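Local coordinates for UPF0678 fatty acid-binding protein-like protein ERS007657_00996 (Mycobacterium tuberculosis, PDB 6R3W) that binds heme b in a ten-stranded antiparallel beta-barrel and probably isomerises peroxynitrite to nitrate, which would detoxify reactive nitrogen and oxygen species, at residues G17-R22 with E37-A42; T50-T55 with S66-L71; L139-Q144 with L156-H161. One frame throughout, in Å; residues are numbered along the deposited sequence. Where two conformers were deposited one is given.

Contact 1 (G17-R22 with E37-A42)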
loop_
_atom_site.group_PDB
_atom_site.type_symbol
_atom_site.label_atom_id
_atom_site.label_comp_id
_atom_site.label_asym_id
_atom_site.label_seq_id
_atom_site.Cartn_x
_atom_site.Cartn_y
_atom_site.Cartn_z
ATOM N N GLY A 17 13.213 5.082 -1.356
ATOM C CA GLY A 17 13.509 5.983 -0.249
ATOM C C GLY A 17 12.455 5.939 0.840
ATOM O O GLY A 17 11.694 4.938 0.939
ATOM N N SER A 18 12.488 6.950 1.691
ATOM C CA SER A 18 11.695 7.035 2.921
ATOM C C SER A 18 10.629 8.099 2.740
ATOM O O SER A 18 10.916 9.147 2.145
ATOM C CB SER A 18 12.569 7.340 4.097
ATOM O OG SER A 18 13.404 6.228 4.400
ATOM N N TRP A 19 9.436 7.801 3.215
ATOM C CA TRP A 19 8.241 8.639 3.057
ATOM C C TRP A 19 7.574 8.789 4.420
ATOM O O TRP A 19 7.491 7.791 5.137
ATOM C CB TRP A 19 7.286 8.005 2.041
ATOM C CG TRP A 19 7.884 7.824 0.677
ATOM C CD1 TRP A 19 8.621 6.765 0.230
ATOM C CD2 TRP A 19 7.725 8.699 -0.444
ATOM N NE1 TRP A 19 8.962 6.941 -1.082
ATOM C CE2 TRP A 19 8.437 8.131 -1.525
ATOM C CE3 TRP A 19 7.102 9.932 -0.624
ATOM C CZ2 TRP A 19 8.471 8.730 -2.786
ATOM C CZ3 TRP A 19 7.136 10.520 -1.866
ATOM C CH2 TRP A 19 7.855 9.957 -2.917
ATOM N N ALA A 20 7.095 9.985 4.745
ATOM C CA ALA A 20 6.397 10.194 6.025
ATOM C C ALA A 20 5.233 11.142 5.803
ATOM O O ALA A 20 5.376 12.101 5.047
ATOM C CB ALA A 20 7.342 10.730 7.081
ATOM N N GLY A 21 4.137 10.905 6.496
ATOM C CA GLY A 21 3.001 11.814 6.450
ATOM C C GLY A 21 1.877 11.341 7.320
ATOM O O GLY A 21 2.131 10.830 8.431
ATOM N N ARG A 22 0.662 11.577 6.866
ATOM C CA ARG A 22 -0.528 11.507 7.716
ATOM C C ARG A 22 -1.711 11.125 6.855
ATOM O O ARG A 22 -1.779 11.539 5.672
ATOM C CB ARG A 22 -0.692 12.838 8.441
ATOM C CG ARG A 22 -1.953 12.975 9.285
ATOM C CD ARG A 22 -1.912 14.233 10.155
ATOM N NE ARG A 22 -3.212 14.508 10.749
ATOM C CZ ARG A 22 -3.450 15.541 11.561
ATOM N NH1 ARG A 22 -2.448 16.296 11.946
ATOM N NH2 ARG A 22 -4.675 15.798 11.985
ATOM N N GLU A 37 2.117 8.023 9.325
ATOM C CA GLU A 37 2.587 6.892 8.516
ATOM C C GLU A 37 4.028 7.130 8.109
ATOM O O GLU A 37 4.338 8.237 7.632
ATOM C CB GLU A 37 1.694 6.710 7.302
ATOM C CG GLU A 37 2.144 5.612 6.363
ATOM C CD GLU A 37 1.107 5.220 5.336
ATOM O OE1 GLU A 37 0.030 5.847 5.314
ATOM O OE2 GLU A 37 1.391 4.300 4.542
ATOM N N GLU A 38 4.839 6.074 8.200
ATOM C CA GLU A 38 6.211 6.020 7.680
ATOM C C GLU A 38 6.306 4.815 6.747
ATOM O O GLU A 38 5.942 3.697 7.173
ATOM C CB GLU A 38 7.222 5.889 8.822
ATOM C CG GLU A 38 7.185 7.024 9.821
ATOM C CD GLU A 38 8.271 8.063 9.616
ATOM O OE1 GLU A 38 9.150 7.834 8.758
ATOM O OE2 GLU A 38 8.206 9.124 10.278
ATOM N N VAL A 39 6.845 5.033 5.551
ATOM C CA VAL A 39 7.028 3.986 4.526
ATOM C C VAL A 39 8.477 3.995 4.048
ATOM O O VAL A 39 9.067 5.080 3.914
ATOM C CB VAL A 39 6.054 4.219 3.373
ATOM C CG1 VAL A 39 6.533 3.578 2.091
ATOM C CG2 VAL A 39 4.651 3.776 3.755
ATOM N N VAL A 40 9.015 2.822 3.801
ATOM C CA VAL A 40 10.325 2.701 3.118
ATOM C C VAL A 40 10.170 1.770 1.931
ATOM O O VAL A 40 9.686 0.644 2.109
ATOM C CB VAL A 40 11.435 2.213 4.064
ATOM C CG1 VAL A 40 12.747 2.090 3.320
ATOM C CG2 VAL A 40 11.594 3.105 5.277
ATOM N N PHE A 41 10.643 2.212 0.772
ATOM C CA PHE A 41 10.846 1.363 -0.416
ATOM C C PHE A 41 12.337 1.213 -0.659
ATOM O O PHE A 41 13.054 2.238 -0.644
ATOM C CB PHE A 41 10.211 1.976 -1.655
ATOM C CG PHE A 41 8.712 1.911 -1.711
ATOM C CD1 PHE A 41 8.069 0.751 -2.106
ATOM C CD2 PHE A 41 7.943 3.045 -1.480
ATOM C CE1 PHE A 41 6.683 0.712 -2.221
ATOM C CE2 PHE A 41 6.561 2.999 -1.587
ATOM C CZ PHE A 41 5.938 1.844 -1.992
ATOM N N ALA A 42 12.790 -0.014 -0.861
ATOM C CA ALA A 42 14.200 -0.302 -1.153
ATOM C C ALA A 42 14.269 -1.481 -2.136
ATOM O O ALA A 42 13.228 -1.917 -2.624
ATOM C CB ALA A 42 14.937 -0.574 0.126
HETATM O O HOH W 1 10.148 6.583 6.610
#
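The predicted GXWXGXG motif of the nitrobindin family runs along the strand that holds Gly-17 to Arg-22, and here it pairs antiparallel with Glu-37 to Ala-42, the returning strand of the first hairpin of the heme-binding beta-barrel. Gly-17, Trp-19 and Gly-21 each form a hydrogen-bonded pair, with Phe-41, Val-39 and Glu-37 in turn. In the central pair Trp-19 N reaches Val-39 O at 2.8 Å, and Val-39 N returns a bond to Trp-19 O. Gly-21 and Glu-37 likewise bond both ways through their backbones.

The face with Trp-19, Val-39 and Phe-41 is buried. Trp-19 has its CG beside the backbone N (chi1 -60°), which carries the indole along the strand pair to Phe-41, where NE1 comes to the ring edge, 4.0 Å from Phe-41 CD2. The same N-H is spent on Leu-15 O, just before the strand. Nearer the backbone, Trp-19 CB packs on Val-39 CB at 4.2 Å. Because the motif has glycine on either side of Trp-19 on this face, no neighbouring side chain of its own strand flanks the indole there. Glu-37, also on this face, is hydrogen-bonded through OE1 to Tyr-141 inside the barrel.

Ser-18, Ala-20, Glu-38 and Val-40 occupy the other, more exposed face. Ser-18 OG lies 3.7 Å from Val-40 CG2. Glu-38 bends at chi2 (-100°), folding its carboxylate back over the neighbouring strand until OE2 sits 3.7 Å from Ala-20 CB, while Glu-38 OE1 lies 2.7 Å from water 1, which also sits near Trp-19 O.

Contact 2 (T50-T55 with S66-L71). With HEM (protoporphyrin IX containing Fe), chain B.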
loop_
_atom_site.group_PDB
_atom_site.type_symbol
_atom_site.label_atom_id
_atom_site.label_comp_id
_atom_site.label_asym_id
_atom_site.label_seq_id
_atom_site.Cartn_x
_atom_site.Cartn_y
_atom_site.Cartn_z
ATOM N N THR A 50 11.371 -3.898 -1.982
ATOM C CA THR A 50 10.951 -4.175 -0.610
ATOM C C THR A 50 10.125 -2.994 -0.128
ATOM O O THR A 50 10.409 -1.841 -0.516
ATOM C CB THR A 50 12.143 -4.459 0.303
ATOM O OG1 THR A 50 12.936 -3.266 0.400
ATOM C CG2 THR A 50 12.994 -5.592 -0.215
ATOM N N TYR A 51 9.164 -3.262 0.741
ATOM C CA TYR A 51 8.205 -2.251 1.212
ATOM C C TYR A 51 7.846 -2.530 2.654
ATOM O O TYR A 51 7.453 -3.655 2.980
ATOM C CB TYR A 51 6.964 -2.248 0.333
ATOM C CG TYR A 51 5.770 -1.512 0.894
ATOM C CD1 TYR A 51 5.722 -0.128 0.978
ATOM C CD2 TYR A 51 4.723 -2.220 1.449
ATOM C CE1 TYR A 51 4.629 0.515 1.529
ATOM C CE2 TYR A 51 3.611 -1.591 1.975
ATOM C CZ TYR A 51 3.560 -0.217 2.010
ATOM O OH TYR A 51 2.480 0.423 2.567
ATOM N N THR A 52 7.913 -1.498 3.482
ATOM C CA THR A 52 7.406 -1.573 4.854
ATOM C C THR A 52 6.655 -0.298 5.202
ATOM O O THR A 52 7.098 0.775 4.788
ATOM C CB THR A 52 8.528 -1.851 5.839
ATOM O OG1 THR A 52 9.473 -0.790 5.673
ATOM C CG2 THR A 52 9.154 -3.214 5.621
ATOM N N GLN A 53 5.645 -0.453 6.027
ATOM C CA GLN A 53 4.790 0.623 6.532
ATOM C C GLN A 53 4.690 0.463 8.037
ATOM O O GLN A 53 4.399 -0.659 8.492
ATOM C CB GLN A 53 3.396 0.558 5.894
ATOM C CG GLN A 53 2.422 1.605 6.437
ATOM C CD GLN A 53 0.987 1.167 6.329
ATOM O OE1 GLN A 53 0.209 1.714 5.548
ATOM N NE2 GLN A 53 0.602 0.203 7.154
ATOM N N GLN A 54 4.789 1.560 8.768
ATOM C CA GLN A 54 4.361 1.624 10.182
ATOM C C GLN A 54 3.453 2.826 10.354
ATOM O O GLN A 54 3.796 3.910 9.893
ATOM C CB GLN A 54 5.536 1.678 11.150
ATOM C CG GLN A 54 5.104 1.606 12.624
ATOM C CD GLN A 54 4.428 0.303 13.011
ATOM O OE1 GLN A 54 5.054 -0.766 13.026
ATOM N NE2 GLN A 54 3.194 0.412 13.501
ATOM N N THR A 55 2.351 2.647 11.061
ATOM C CA THR A 55 1.444 3.770 11.363
ATOM C C THR A 55 1.254 3.882 12.861
ATOM O O THR A 55 1.420 2.860 13.577
ATOM C CB THR A 55 0.099 3.639 10.646
ATOM O OG1 THR A 55 -0.668 2.589 11.247
ATOM C CG2 THR A 55 0.275 3.420 9.156
ATOM N N SER A 66 0.609 -1.993 10.720
ATOM C CA SER A 66 1.821 -2.028 9.887
ATOM C C SER A 66 1.567 -3.031 8.765
ATOM O O SER A 66 0.595 -3.796 8.850
ATOM C CB SER A 66 3.043 -2.362 10.702
ATOM O OG SER A 66 2.899 -3.654 11.274
ATOM N N GLU A 67 2.392 -3.012 7.738
ATOM C CA GLU A 67 2.394 -4.051 6.706
ATOM C C GLU A 67 3.793 -4.141 6.149
ATOM O O GLU A 67 4.558 -3.173 6.244
ATOM C CB GLU A 67 1.327 -3.786 5.644
ATOM C CG GLU A 67 1.424 -2.407 5.009
ATOM C CD GLU A 67 0.278 -2.006 4.084
ATOM O OE1 GLU A 67 -0.884 -2.447 4.337
ATOM O OE2 GLU A 67 0.514 -1.203 3.163
ATOM N N THR A 68 4.102 -5.260 5.542
ATOM C CA THR A 68 5.451 -5.526 5.043
ATOM C C THR A 68 5.355 -6.500 3.867
ATOM O O THR A 68 4.552 -7.452 3.940
ATOM C CB THR A 68 6.364 -6.014 6.172
ATOM O OG1 THR A 68 7.694 -6.104 5.658
ATOM C CG2 THR A 68 5.902 -7.319 6.770
ATOM N N GLY A 69 6.223 -6.335 2.887
ATOM C CA GLY A 69 6.308 -7.261 1.770
ATOM C C GLY A 69 7.007 -6.654 0.602
ATOM O O GLY A 69 8.080 -6.032 0.797
ATOM N N TYR A 70 6.496 -6.911 -0.591
ATOM C CA TYR A 70 7.241 -6.719 -1.843
ATOM C C TYR A 70 6.311 -6.171 -2.912
ATOM O O TYR A 70 5.149 -6.579 -2.997
ATOM C CB TYR A 70 7.879 -8.035 -2.282
ATOM C CG TYR A 70 8.669 -8.692 -1.188
ATOM C CD1 TYR A 70 9.965 -8.289 -0.904
ATOM C CD2 TYR A 70 8.115 -9.675 -0.392
ATOM C CE1 TYR A 70 10.669 -8.811 0.170
ATOM C CE2 TYR A 70 8.818 -10.242 0.654
ATOM C CZ TYR A 70 10.090 -9.807 0.941
ATOM O OH TYR A 70 10.767 -10.390 1.978
ATOM N N LEU A 71 6.843 -5.287 -3.740
ATOM C CA LEU A 71 6.175 -4.825 -4.964
ATOM C C LEU A 71 6.968 -5.370 -6.148
ATOM O O LEU A 71 8.054 -4.872 -6.427
ATOM C CB LEU A 71 6.093 -3.301 -4.951
ATOM C CG LEU A 71 5.304 -2.669 -6.102
ATOM C CD1 LEU A 71 3.879 -3.180 -6.177
ATOM C CD2 LEU A 71 5.306 -1.164 -5.981
HETATM C CHA HEM B . -10.535 -1.380 11.649
HETATM C CHB HEM B . -6.731 1.536 11.331
HETATM C CHC HEM B . -5.215 -0.810 7.338
HETATM C CHD HEM B . -8.793 -4.040 7.973
HETATM C C1A HEM B . -9.618 -0.390 11.897
HETATM C C2A HEM B . -9.654 0.477 13.043
HETATM C C3A HEM B . -8.577 1.285 12.948
HETATM C C4A HEM B . -7.890 0.941 11.754
HETATM C CMA HEM B . -8.148 2.330 13.939
HETATM C CAA HEM B . -10.692 0.465 14.139
HETATM C CBA HEM B . -10.106 -0.072 15.440
HETATM C CGA HEM B . -9.662 -1.484 15.266
HETATM O O1A HEM B . -8.469 -1.783 15.480
HETATM O O2A HEM B . -10.490 -2.365 14.954
HETATM C C1B HEM B . -6.016 1.177 10.172
HETATM C C2B HEM B . -4.809 1.820 9.758
HETATM C C3B HEM B . -4.388 1.191 8.599
HETATM C C4B HEM B . -5.348 0.103 8.366
HETATM C CMB HEM B . -4.127 2.970 10.462
HETATM C CAB HEM B . -3.245 1.490 7.708
HETATM C CBB HEM B . -2.788 2.716 7.551
HETATM C C1C HEM B . -6.039 -1.928 7.191
HETATM C C2C HEM B . -5.883 -2.932 6.209
HETATM C C3C HEM B . -6.850 -3.875 6.438
HETATM C C4C HEM B . -7.676 -3.386 7.511
HETATM C CMC HEM B . -4.833 -2.916 5.146
HETATM C CAC HEM B . -7.047 -5.189 5.786
HETATM C CBC HEM B . -6.024 -6.010 5.521
HETATM C C1D HEM B . -9.593 -3.536 8.990
HETATM C C2D HEM B . -10.800 -4.223 9.472
HETATM C C3D HEM B . -11.272 -3.499 10.487
HETATM C C4D HEM B . -10.374 -2.334 10.634
HETATM C CMD HEM B . -11.342 -5.534 8.971
HETATM C CAD HEM B . -12.221 -4.020 11.530
HETATM C CBD HEM B . -13.591 -3.609 11.239
HETATM C CGD HEM B . -14.541 -4.209 12.280
HETATM O O1D HEM B . -14.233 -4.753 13.393
HETATM O O2D HEM B . -15.654 -4.162 11.986
HETATM N NA HEM B . -8.500 -0.089 11.135
HETATM N NB HEM B . -6.291 0.167 9.325
HETATM N NC HEM B . -7.149 -2.193 7.947
HETATM N ND HEM B . -9.361 -2.402 9.728
HETATM FE FE HEM B . -7.910 -1.106 9.502
HETATM O O HOH W 2 5.018 -3.643 13.215
HETATM O O HOH W 3 -6.685 -2.322 10.781
#
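Glu-67 crosses from its own strand to Gln-53 and Tyr-51 within a beta hairpin of the nitrobindin barrel, where Thr-50 to Thr-55 runs antiparallel to Ser-66 to Leu-71. Its CB leaves the backbone on the face shared with Tyr-51 and Gln-53. CG then sits between the backbone N and the carbonyl carbon (chi1 54°), a position that brings it over the partner strand, 3.7 Å from Gln-53 CB. Past CG the chain is extended and delivers CD to the edge of the Tyr-51 ring, in the ring plane. At the tip, OE2 accepts a hydrogen bond of 2.6 Å from Tyr-51 OH through its anti lone pair, the one turned away from OE1. Ring and carboxylate planes stand 64° apart. OE2 also forms a salt bridge with Arg-130, so two donors grip one oxygen; the positive charge would be expected to favour the ionised carboxylate. The flat end of Gln-53 stacks on this carboxylate, their planes only 9° apart.

Beneath these side chains, backbone bonds tie Tyr-51 to Gly-69 and Gln-53 to Glu-67; Gln-53 N to Glu-67 O measures 2.9 Å. Gly-69 faces Tyr-51 without a side chain of its own. Toward the heme, Thr-55 CG2 touches the vinyl carbon HEM CBB at 3.5 Å, placing this end of the hairpin at the cofactor pocket.

The other face is more exposed. Thr-50 CG2 meets the edge of the Tyr-70 ring, 4.0 Å from CE1. At the heme-side end, water 2 joins Gln-54 to Ser-66: it donates to Gln-54 OE1 at 2.9 Å and lies 2.9 Å from Ser-66 OG.

Contact 3 (L139-Q144 with L156-H161). With HEM (protoporphyrin IX containing Fe), chain B.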
loop_
_atom_site.group_PDB
_atom_site.type_symbol
_atom_site.label_atom_id
_atom_site.label_comp_id
_atom_site.label_asym_id
_atom_site.label_seq_id
_atom_site.Cartn_x
_atom_site.Cartn_y
_atom_site.Cartn_z
ATOM N N LEU A 139 3.601 11.355 -2.199
ATOM C CA LEU A 139 2.982 10.033 -2.426
ATOM C C LEU A 139 1.615 10.035 -1.775
ATOM O O LEU A 139 1.535 10.320 -0.576
ATOM C CB LEU A 139 3.869 8.940 -1.836
ATOM C CG LEU A 139 3.390 7.502 -2.058
ATOM C CD1 LEU A 139 4.553 6.543 -1.877
ATOM C CD2 LEU A 139 2.238 7.123 -1.132
ATOM N N SER A 140 0.565 9.857 -2.562
ATOM C CA SER A 140 -0.785 9.797 -1.979
ATOM C C SER A 140 -1.465 8.471 -2.346
ATOM O O SER A 140 -1.179 7.913 -3.408
ATOM C CB SER A 140 -1.588 10.993 -2.387
ATOM O OG SER A 140 -1.721 11.080 -3.786
ATOM N N TYR A 141 -2.404 8.044 -1.549
ATOM C CA TYR A 141 -3.133 6.819 -1.883
ATOM C C TYR A 141 -4.511 6.852 -1.254
ATOM O O TYR A 141 -4.753 7.541 -0.245
ATOM C CB TYR A 141 -2.367 5.581 -1.428
ATOM C CG TYR A 141 -2.268 5.391 0.061
ATOM C CD1 TYR A 141 -3.307 4.830 0.789
ATOM C CD2 TYR A 141 -1.130 5.788 0.749
ATOM C CE1 TYR A 141 -3.228 4.685 2.163
ATOM C CE2 TYR A 141 -1.021 5.635 2.120
ATOM C CZ TYR A 141 -2.081 5.080 2.833
ATOM O OH TYR A 141 -2.015 4.914 4.180
ATOM N N SER A 142 -5.360 6.014 -1.812
ATOM C CA SER A 142 -6.596 5.565 -1.152
ATOM C C SER A 142 -6.668 4.051 -1.191
ATOM O O SER A 142 -6.172 3.431 -2.163
ATOM C CB SER A 142 -7.828 6.201 -1.745
ATOM O OG SER A 142 -8.131 5.662 -3.018
ATOM N N LEU A 143 -7.250 3.486 -0.149
ATOM C CA LEU A 143 -7.475 2.036 -0.033
ATOM C C LEU A 143 -8.949 1.813 0.207
ATOM O O LEU A 143 -9.514 2.415 1.130
ATOM C CB LEU A 143 -6.596 1.443 1.075
ATOM C CG LEU A 143 -6.764 -0.056 1.310
ATOM C CD1 LEU A 143 -5.456 -0.659 1.801
ATOM C CD2 LEU A 143 -7.887 -0.343 2.292
ATOM N N GLN A 144 -9.533 0.980 -0.622
ATOM C CA GLN A 144 -10.918 0.520 -0.421
ATOM C C GLN A 144 -10.918 -0.936 0.049
ATOM O O GLN A 144 -10.006 -1.710 -0.320
ATOM C CB GLN A 144 -11.744 0.717 -1.686
ATOM C CG GLN A 144 -11.844 2.167 -2.105
ATOM C CD GLN A 144 -13.036 2.398 -2.992
ATOM O OE1 GLN A 144 -13.290 1.639 -3.935
ATOM N NE2 GLN A 144 -13.747 3.487 -2.736
ATOM N N LEU A 156 -9.133 3.844 3.990
ATOM C CA LEU A 156 -7.960 4.700 4.282
ATOM C C LEU A 156 -7.751 5.691 3.147
ATOM O O LEU A 156 -7.910 5.304 1.977
ATOM C CB LEU A 156 -6.684 3.867 4.419
ATOM C CG LEU A 156 -6.725 2.675 5.362
ATOM C CD1 LEU A 156 -5.515 1.790 5.087
ATOM C CD2 LEU A 156 -6.758 3.107 6.825
ATOM N N ALA A 157 -7.074 6.777 3.473
ATOM C CA ALA A 157 -6.308 7.544 2.466
ATOM C C ALA A 157 -5.262 8.383 3.187
ATOM O O ALA A 157 -5.514 8.822 4.316
ATOM C CB ALA A 157 -7.230 8.387 1.634
ATOM N N ALA A 158 -4.126 8.608 2.546
ATOM C CA ALA A 158 -3.032 9.369 3.199
ATOM C C ALA A 158 -2.217 10.117 2.172
ATOM O O ALA A 158 -2.277 9.795 0.970
ATOM C CB ALA A 158 -2.144 8.445 3.995
ATOM N N VAL A 159 -1.467 11.080 2.660
ATOM C CA VAL A 159 -0.480 11.831 1.869
ATOM C C VAL A 159 0.849 11.791 2.605
ATOM O O VAL A 159 0.912 12.202 3.780
ATOM C CB VAL A 159 -0.932 13.280 1.610
ATOM C CG1 VAL A 159 0.065 14.001 0.696
ATOM C CG2 VAL A 159 -2.334 13.343 1.043
ATOM N N LEU A 160 1.874 11.314 1.925
ATOM C CA LEU A 160 3.245 11.199 2.471
ATOM C C LEU A 160 4.172 12.078 1.640
ATOM O O LEU A 160 3.892 12.314 0.448
ATOM C CB LEU A 160 3.731 9.744 2.430
ATOM C CG LEU A 160 2.736 8.649 2.855
ATOM C CD1 LEU A 160 3.404 7.292 2.801
ATOM C CD2 LEU A 160 2.187 8.904 4.251
ATOM N N HIS A 161 5.304 12.434 2.220
ATOM C CA HIS A 161 6.304 13.259 1.527
ATOM C C HIS A 161 7.667 12.599 1.635
ATOM O O HIS A 161 7.994 12.012 2.682
ATOM C CB HIS A 161 6.303 14.692 2.066
ATOM C CG HIS A 161 5.016 15.426 1.807
ATOM N ND1 HIS A 161 3.944 15.336 2.672
ATOM C CD2 HIS A 161 4.525 15.978 0.677
ATOM C CE1 HIS A 161 2.909 15.957 2.151
ATOM N NE2 HIS A 161 3.242 16.364 0.925
HETATM C CHA HEM B . -10.535 -1.380 11.649
HETATM C CHB HEM B . -6.731 1.536 11.331
HETATM C CHC HEM B . -5.215 -0.810 7.338
HETATM C CHD HEM B . -8.793 -4.040 7.973
HETATM C C1A HEM B . -9.618 -0.390 11.897
HETATM C C2A HEM B . -9.654 0.477 13.043
HETATM C C3A HEM B . -8.577 1.285 12.948
HETATM C C4A HEM B . -7.890 0.941 11.754
HETATM C CMA HEM B . -8.148 2.330 13.939
HETATM C CAA HEM B . -10.692 0.465 14.139
HETATM C CBA HEM B . -10.106 -0.072 15.440
HETATM C CGA HEM B . -9.662 -1.484 15.266
HETATM O O1A HEM B . -8.469 -1.783 15.480
HETATM O O2A HEM B . -10.490 -2.365 14.954
HETATM C C1B HEM B . -6.016 1.177 10.172
HETATM C C2B HEM B . -4.809 1.820 9.758
HETATM C C3B HEM B . -4.388 1.191 8.599
HETATM C C4B HEM B . -5.348 0.103 8.366
HETATM C CMB HEM B . -4.127 2.970 10.462
HETATM C CAB HEM B . -3.245 1.490 7.708
HETATM C CBB HEM B . -2.788 2.716 7.551
HETATM C C1C HEM B . -6.039 -1.928 7.191
HETATM C C2C HEM B . -5.883 -2.932 6.209
HETATM C C3C HEM B . -6.850 -3.875 6.438
HETATM C C4C HEM B . -7.676 -3.386 7.511
HETATM C CMC HEM B . -4.833 -2.916 5.146
HETATM C CAC HEM B . -7.047 -5.189 5.786
HETATM C CBC HEM B . -6.024 -6.010 5.521
HETATM C C1D HEM B . -9.593 -3.536 8.990
HETATM C C2D HEM B . -10.800 -4.223 9.472
HETATM C C3D HEM B . -11.272 -3.499 10.487
HETATM C C4D HEM B . -10.374 -2.334 10.634
HETATM C CMD HEM B . -11.342 -5.534 8.971
HETATM C CAD HEM B . -12.221 -4.020 11.530
HETATM C CBD HEM B . -13.591 -3.609 11.239
HETATM C CGD HEM B . -14.541 -4.209 12.280
HETATM O O1D HEM B . -14.233 -4.753 13.393
HETATM O O2D HEM B . -15.654 -4.162 11.986
HETATM N NA HEM B . -8.500 -0.089 11.135
HETATM N NB HEM B . -6.291 0.167 9.325
HETATM N NC HEM B . -7.149 -2.193 7.947
HETATM N ND HEM B . -9.361 -2.402 9.728
HETATM FE FE HEM B . -7.910 -1.106 9.502
HETATM O O HOH W 3 -6.685 -2.322 10.781
#
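This is a largely buried antiparallel strand pairing in the nitrobindin beta-barrel, joining Leu-139 to Gln-144 with Leu-156 to His-161, part of the last strand, 153-162, which also carries His-155, the predicted axial heme ligand, just before Leu-156. Leu-139, Tyr-141 and Leu-143 form hydrogen-bonded pairs with Leu-160, Ala-158 and Leu-156. In the pair farthest from the heme, Leu-160 N lies 2.7 Å from Leu-139 O.

Five of these six residues are aliphatic, and all line the barrel interior; Tyr-141 is the exception. Its CG lies between the backbone N and the carbonyl carbon (chi1 69°), which swings the ring across the partner strand so that one face lies against Ala-158, with the backbone N over the ring centre, 4.0 Å from the plane. Ala-158 CB packs 3.6 Å from Tyr-141 CE2, while Leu-156 CB approaches the ring edge. The hydroxyl is hydrogen-bonded to Glu-37 and Tyr-35, and the Tyr-132 ring stacks on Tyr-141.

Toward one end Leu-139 and Leu-160 lie side by side, and both touch Trp-19. At the heme end Leu-143 and Leu-156 are likewise side by side, CD1 to CD1 4.1 Å. Leu-156 forms part of the heme pocket, and both its methyls reach the porphyrin: CD2 comes 3.5 Å from HEM C3B, and CD1 lies 3.5 Å from the methine carbon HEM CHC.

Overall arrangement
All three contacts belong to one closed antiparallel barrel. Contacts 1 and 2, with centres about 9 Å apart, are successive hairpins whose adjacent strands, 33-42 and 48-57, pair with each other, Glu-38 O meeting Gln-54 N at 2.9 Å; Phe-41 of contact 1 packs on Tyr-51 of contact 2. Contact 3 closes the barrel against contact 1, with Ala-20 O 2.8 Å from His-161 N. Through the interior, Glu-37 OE1 of contact 1 lies 2.5 Å from Tyr-141 OH of contact 3. Contacts 2 and 3, about 14 Å apart between centres, both touch the heme, whose iron binds water 3 at 2.1 Å; the side chain of Glu-37 is about 5 Å from the heme.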